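Local coordinates for protein glycerol dehydratase (Clostridium butyricum, PDB 1R9D) that probably acts as a B12-independent glycyl-radical lyase that dehydrates glycerol, a substrate bound in this crystal form, at residues A[29-40]-A[115-126]. Numbering follows the deposited sequence.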
loop_
_atom_site.group_PDB
_atom_site.type_symbol
_atom_site.label_atom_id
_atom_site.label_comp_id
_atom_site.label_asym_id
_atom_site.label_seq_id
_atom_site.Cartn_x
_atom_site.Cartn_y
_atom_site.Cartn_z
ATOM N N SER A 29 -1.474 -30.699 0.557
ATOM C CA SER A 29 -2.184 -29.538 1.082
ATOM C C SER A 29 -1.674 -28.901 2.375
ATOM O O SER A 29 -2.172 -27.849 2.774
ATOM C CB SER A 29 -3.668 -29.888 1.251
ATOM O OG SER A 29 -3.829 -31.012 2.100
ATOM N N GLU A 30 -0.693 -29.517 3.026
ATOM C CA GLU A 30 -0.165 -28.976 4.276
ATOM C C GLU A 30 0.150 -27.476 4.227
ATOM O O GLU A 30 -0.364 -26.699 5.039
ATOM C CB GLU A 30 1.094 -29.734 4.701
ATOM C CG GLU A 30 0.854 -31.059 5.432
ATOM C CD GLU A 30 0.299 -32.156 4.540
ATOM O OE1 GLU A 30 0.633 -32.174 3.335
ATOM O OE2 GLU A 30 -0.458 -33.013 5.053
ATOM N N ARG A 31 0.990 -27.058 3.286
ATOM C CA ARG A 31 1.335 -25.641 3.213
ATOM C C ARG A 31 0.116 -24.739 3.042
ATOM O O ARG A 31 -0.003 -23.717 3.718
ATOM C CB ARG A 31 2.323 -25.364 2.071
ATOM C CG ARG A 31 2.792 -23.900 2.054
ATOM C CD ARG A 31 3.607 -23.552 0.813
ATOM N NE ARG A 31 4.058 -22.157 0.835
ATOM C CZ ARG A 31 3.288 -21.103 0.576
ATOM N NH1 ARG A 31 2.007 -21.261 0.265
ATOM N NH2 ARG A 31 3.804 -19.880 0.627
ATOM N N ALA A 32 -0.792 -25.117 2.148
ATOM C CA ALA A 32 -1.985 -24.321 1.892
ATOM C C ALA A 32 -2.808 -24.110 3.156
ATOM O O ALA A 32 -3.307 -23.012 3.414
ATOM C CB ALA A 32 -2.841 -24.988 0.824
ATOM N N ILE A 33 -2.957 -25.172 3.937
ATOM C CA ILE A 33 -3.724 -25.090 5.174
ATOM C C ILE A 33 -3.041 -24.164 6.184
ATOM O O ILE A 33 -3.697 -23.340 6.821
ATOM C CB ILE A 33 -3.913 -26.502 5.800
ATOM C CG1 ILE A 33 -5.071 -27.235 5.113
ATOM C CG2 ILE A 33 -4.233 -26.389 7.286
ATOM C CD1 ILE A 33 -4.943 -27.367 3.616
ATOM N N LEU A 34 -1.725 -24.290 6.307
ATOM C CA LEU A 34 -0.959 -23.484 7.248
ATOM C C LEU A 34 -0.918 -21.985 6.947
ATOM O O LEU A 34 -1.066 -21.168 7.856
ATOM C CB LEU A 34 0.464 -24.030 7.359
ATOM C CG LEU A 34 0.589 -25.405 8.021
ATOM C CD1 LEU A 34 2.028 -25.869 7.974
ATOM C CD2 LEU A 34 0.106 -25.326 9.470
ATOM N N ILE A 35 -0.717 -21.608 5.687
ATOM C CA ILE A 35 -0.673 -20.185 5.362
ATOM C C ILE A 35 -2.059 -19.568 5.549
ATOM O O ILE A 35 -2.181 -18.407 5.940
ATOM C CB ILE A 35 -0.160 -19.936 3.911
ATOM C CG1 ILE A 35 0.147 -18.446 3.726
ATOM C CG2 ILE A 35 -1.194 -20.397 2.893
ATOM C CD1 ILE A 35 0.894 -18.117 2.445
ATOM N N THR A 36 -3.102 -20.354 5.288
ATOM C CA THR A 36 -4.479 -19.885 5.442
ATOM C C THR A 36 -4.756 -19.619 6.922
ATOM O O THR A 36 -5.368 -18.614 7.286
ATOM C CB THR A 36 -5.487 -20.937 4.915
ATOM O OG1 THR A 36 -5.283 -21.133 3.506
ATOM C CG2 THR A 36 -6.921 -20.485 5.151
ATOM N N GLU A 37 -4.293 -20.530 7.770
ATOM C CA GLU A 37 -4.474 -20.401 9.210
ATOM C C GLU A 37 -3.748 -19.163 9.737
ATOM O O GLU A 37 -4.285 -18.423 10.560
ATOM C CB GLU A 37 -3.954 -21.664 9.908
ATOM C CG GLU A 37 -3.729 -21.522 11.404
ATOM C CD GLU A 37 -3.448 -22.854 12.081
ATOM O OE1 GLU A 37 -2.624 -23.637 11.553
ATOM O OE2 GLU A 37 -4.047 -23.114 13.148
ATOM N N SER A 38 -2.529 -18.937 9.254
ATOM C CA SER A 38 -1.747 -17.786 9.690
ATOM C C SER A 38 -2.393 -16.469 9.271
ATOM O O SER A 38 -2.565 -15.573 10.095
ATOM C CB SER A 38 -0.322 -17.863 9.137
ATOM O OG SER A 38 0.461 -16.773 9.601
ATOM N N PHE A 39 -2.755 -16.349 7.996
ATOM C CA PHE A 39 -3.376 -15.117 7.511
ATOM C C PHE A 39 -4.666 -14.757 8.252
ATOM O O PHE A 39 -4.976 -13.580 8.439
ATOM C CB PHE A 39 -3.647 -15.207 6.007
ATOM C CG PHE A 39 -2.554 -14.613 5.156
ATOM C CD1 PHE A 39 -1.265 -15.131 5.193
ATOM C CD2 PHE A 39 -2.814 -13.514 4.338
ATOM C CE1 PHE A 39 -0.241 -14.563 4.425
ATOM C CE2 PHE A 39 -1.802 -12.939 3.568
ATOM C CZ PHE A 39 -0.515 -13.463 3.614
ATOM N N LYS A 40 -5.418 -15.767 8.673
ATOM C CA LYS A 40 -6.658 -15.522 9.397
ATOM C C LYS A 40 -6.378 -14.850 10.738
ATOM O O LYS A 40 -7.248 -14.184 11.296
ATOM C CB LYS A 40 -7.409 -16.836 9.633
ATOM C CG LYS A 40 -8.111 -17.378 8.402
ATOM C CD LYS A 40 -8.878 -18.657 8.725
ATOM C CE LYS A 40 -9.621 -19.167 7.500
ATOM N NZ LYS A 40 -10.315 -20.458 7.765
ATOM N N SER A 115 -7.143 -34.299 0.611
ATOM C CA SER A 115 -6.599 -33.009 0.203
ATOM C C SER A 115 -7.653 -32.150 -0.486
ATOM O O SER A 115 -7.739 -30.949 -0.236
ATOM C CB SER A 115 -5.400 -33.211 -0.724
ATOM O OG SER A 115 -4.290 -33.710 0.002
ATOM N N LYS A 116 -8.452 -32.763 -1.355
ATOM C CA LYS A 116 -9.503 -32.031 -2.055
ATOM C C LYS A 116 -10.457 -31.420 -1.036
ATOM O O LYS A 116 -10.876 -30.265 -1.160
ATOM C CB LYS A 116 -10.298 -32.962 -2.970
ATOM C CG LYS A 116 -9.526 -33.534 -4.151
ATOM C CD LYS A 116 -10.456 -34.400 -4.997
ATOM C CE LYS A 116 -9.739 -35.048 -6.167
ATOM N NZ LYS A 116 -10.658 -35.937 -6.944
ATOM N N GLU A 117 -10.795 -32.213 -0.026
ATOM C CA GLU A 117 -11.709 -31.781 1.020
ATOM C C GLU A 117 -11.143 -30.620 1.829
ATOM O O GLU A 117 -11.823 -29.618 2.044
ATOM C CB GLU A 117 -12.020 -32.960 1.947
ATOM C CG GLU A 117 -13.027 -32.652 3.041
ATOM C CD GLU A 117 -14.329 -32.093 2.499
ATOM O OE1 GLU A 117 -14.879 -32.680 1.540
ATOM O OE2 GLU A 117 -14.808 -31.071 3.038
ATOM N N LYS A 118 -9.897 -30.755 2.272
ATOM C CA LYS A 118 -9.263 -29.714 3.069
ATOM C C LYS A 118 -9.021 -28.419 2.304
ATOM O O LYS A 118 -8.970 -27.344 2.905
ATOM C CB LYS A 118 -7.947 -30.222 3.659
ATOM C CG LYS A 118 -8.140 -31.285 4.735
ATOM C CD LYS A 118 -6.825 -31.689 5.375
ATOM C CE LYS A 118 -7.058 -32.701 6.491
ATOM N NZ LYS A 118 -5.794 -33.090 7.179
ATOM N N LEU A 119 -8.878 -28.511 0.985
ATOM C CA LEU A 119 -8.653 -27.312 0.186
ATOM C C LEU A 119 -9.908 -26.454 0.056
ATOM O O LEU A 119 -9.822 -25.275 -0.271
ATOM C CB LEU A 119 -8.139 -27.684 -1.209
ATOM C CG LEU A 119 -6.716 -28.236 -1.272
ATOM C CD1 LEU A 119 -6.394 -28.637 -2.705
ATOM C CD2 LEU A 119 -5.731 -27.179 -0.781
ATOM N N LYS A 120 -11.077 -27.036 0.315
ATOM C CA LYS A 120 -12.320 -26.279 0.208
ATOM C C LYS A 120 -12.262 -24.970 0.995
ATOM O O LYS A 120 -12.599 -23.909 0.469
ATOM C CB LYS A 120 -13.506 -27.116 0.694
ATOM C CG LYS A 120 -13.858 -28.276 -0.220
ATOM C CD LYS A 120 -14.996 -29.107 0.358
ATOM C CE LYS A 120 -15.360 -30.261 -0.567
ATOM N NZ LYS A 120 -16.449 -31.111 -0.004
ATOM N N ASP A 121 -11.833 -25.044 2.251
ATOM C CA ASP A 121 -11.741 -23.848 3.084
ATOM C C ASP A 121 -10.696 -22.870 2.542
ATOM O O ASP A 121 -10.836 -21.654 2.684
ATOM C CB ASP A 121 -11.376 -24.218 4.521
ATOM C CG ASP A 121 -11.382 -23.014 5.444
ATOM O OD1 ASP A 121 -12.469 -22.439 5.660
ATOM O OD2 ASP A 121 -10.304 -22.637 5.947
ATOM N N VAL A 122 -9.644 -23.409 1.934
ATOM C CA VAL A 122 -8.585 -22.578 1.375
ATOM C C VAL A 122 -9.159 -21.710 0.257
ATOM O O VAL A 122 -8.966 -20.496 0.244
ATOM C CB VAL A 122 -7.433 -23.448 0.818
ATOM C CG1 VAL A 122 -6.362 -22.561 0.194
ATOM C CG2 VAL A 122 -6.832 -24.285 1.935
ATOM N N PHE A 123 -9.875 -22.338 -0.674
ATOM C CA PHE A 123 -10.492 -21.621 -1.786
ATOM C C PHE A 123 -11.446 -20.554 -1.258
ATOM O O PHE A 123 -11.526 -19.454 -1.804
ATOM C CB PHE A 123 -11.275 -22.587 -2.683
ATOM C CG PHE A 123 -10.432 -23.663 -3.311
ATOM C CD1 PHE A 123 -10.907 -24.969 -3.397
ATOM C CD2 PHE A 123 -9.171 -23.375 -3.827
ATOM C CE1 PHE A 123 -10.141 -25.974 -3.986
ATOM C CE2 PHE A 123 -8.396 -24.373 -4.420
ATOM C CZ PHE A 123 -8.881 -25.675 -4.499
ATOM N N GLU A 124 -12.171 -20.887 -0.194
ATOM C CA GLU A 124 -13.124 -19.951 0.391
ATOM C C GLU A 124 -12.449 -18.729 1.009
ATOM O O GLU A 124 -12.869 -17.599 0.772
ATOM C CB GLU A 124 -13.974 -20.654 1.451
ATOM C CG GLU A 124 -15.098 -19.798 2.006
ATOM C CD GLU A 124 -15.887 -20.510 3.093
ATOM O OE1 GLU A 124 -16.354 -21.645 2.846
ATOM O OE2 GLU A 124 -16.043 -19.933 4.192
ATOM N N TYR A 125 -11.402 -18.945 1.796
ATOM C CA TYR A 125 -10.727 -17.818 2.430
ATOM C C TYR A 125 -10.045 -16.869 1.452
ATOM O O TYR A 125 -10.230 -15.655 1.528
ATOM C CB TYR A 125 -9.667 -18.284 3.428
ATOM C CG TYR A 125 -8.888 -17.112 4.001
ATOM C CD1 TYR A 125 -9.458 -16.274 4.960
ATOM C CD2 TYR A 125 -7.618 -16.789 3.518
ATOM C CE1 TYR A 125 -8.788 -15.145 5.423
ATOM C CE2 TYR A 125 -6.938 -15.656 3.973
ATOM C CZ TYR A 125 -7.531 -14.840 4.924
ATOM O OH TYR A 125 -6.877 -13.711 5.365
ATOM N N TRP A 126 -9.251 -17.422 0.540
ATOM C CA TRP A 126 -8.500 -16.596 -0.402
ATOM C C TRP A 126 -9.261 -15.925 -1.530
ATOM O O TRP A 126 -8.667 -15.234 -2.355
ATOM C CB TRP A 126 -7.339 -17.398 -0.981
ATOM C CG TRP A 126 -6.324 -17.765 0.047
ATOM C CD1 TRP A 126 -6.274 -18.917 0.777
ATOM C CD2 TRP A 126 -5.226 -16.959 0.491
ATOM N NE1 TRP A 126 -5.213 -18.880 1.647
ATOM C CE2 TRP A 126 -4.553 -17.688 1.493
ATOM C CE3 TRP A 126 -4.746 -15.688 0.138
ATOM C CZ2 TRP A 126 -3.419 -17.192 2.153
ATOM C CZ3 TRP A 126 -3.618 -15.192 0.793
ATOM C CH2 TRP A 126 -2.968 -15.944 1.788
#
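Thr36 of helix 30-40 meets helix 115-125 and the adjoining Trp126 with every atom of its side chain. Its CB lies 3.9 Å from Trp126 NE1. From there the methyl, anti to the backbone N, passes over to Tyr125, and Thr36 CG2 lies 3.9 Å from Tyr125 CB. The hydroxyl takes the other branch, beside the backbone N, where Thr36 OG1 accepts the indole N-H of Trp126 NE1 at 2.9 Å, almost in the ring plane and with an N-H...O angle of 156°. The same OG1 donates to Ala32 O one turn back, so a hydrogen-bond chain runs from the buried indole through the hydroxyl to a main-chain carbonyl that also accepts from Thr36 N on its opposite face. Beyond this bond the indole runs on to Phe39, and Trp126 CH2 sits 3.5 Å above the centre of the phenyl ring in an edge-to-face pair with planes at 50°. Toward the outer side, the extended Lys40 chain lays CG against the Tyr125 ring in an off-centre CH-pi contact, and Lys40 NZ reaches the syn lone pair of Asp121 OD2 at 2.8 Å. Tyr125 OH is hydrogen-bonded to Glu43 OE2, outside both segments. Ile33 CD1 packs on Val122 CG2 at 4.0 Å. The two helices, inclined at 33° and running roughly the same way, belong to the pyruvate formate lyase-like region. Between them, the in-plane bond and the Phe39 contact fix the indole's rotation and satisfy its N-H, leaving the salt bridge at the exposed margin.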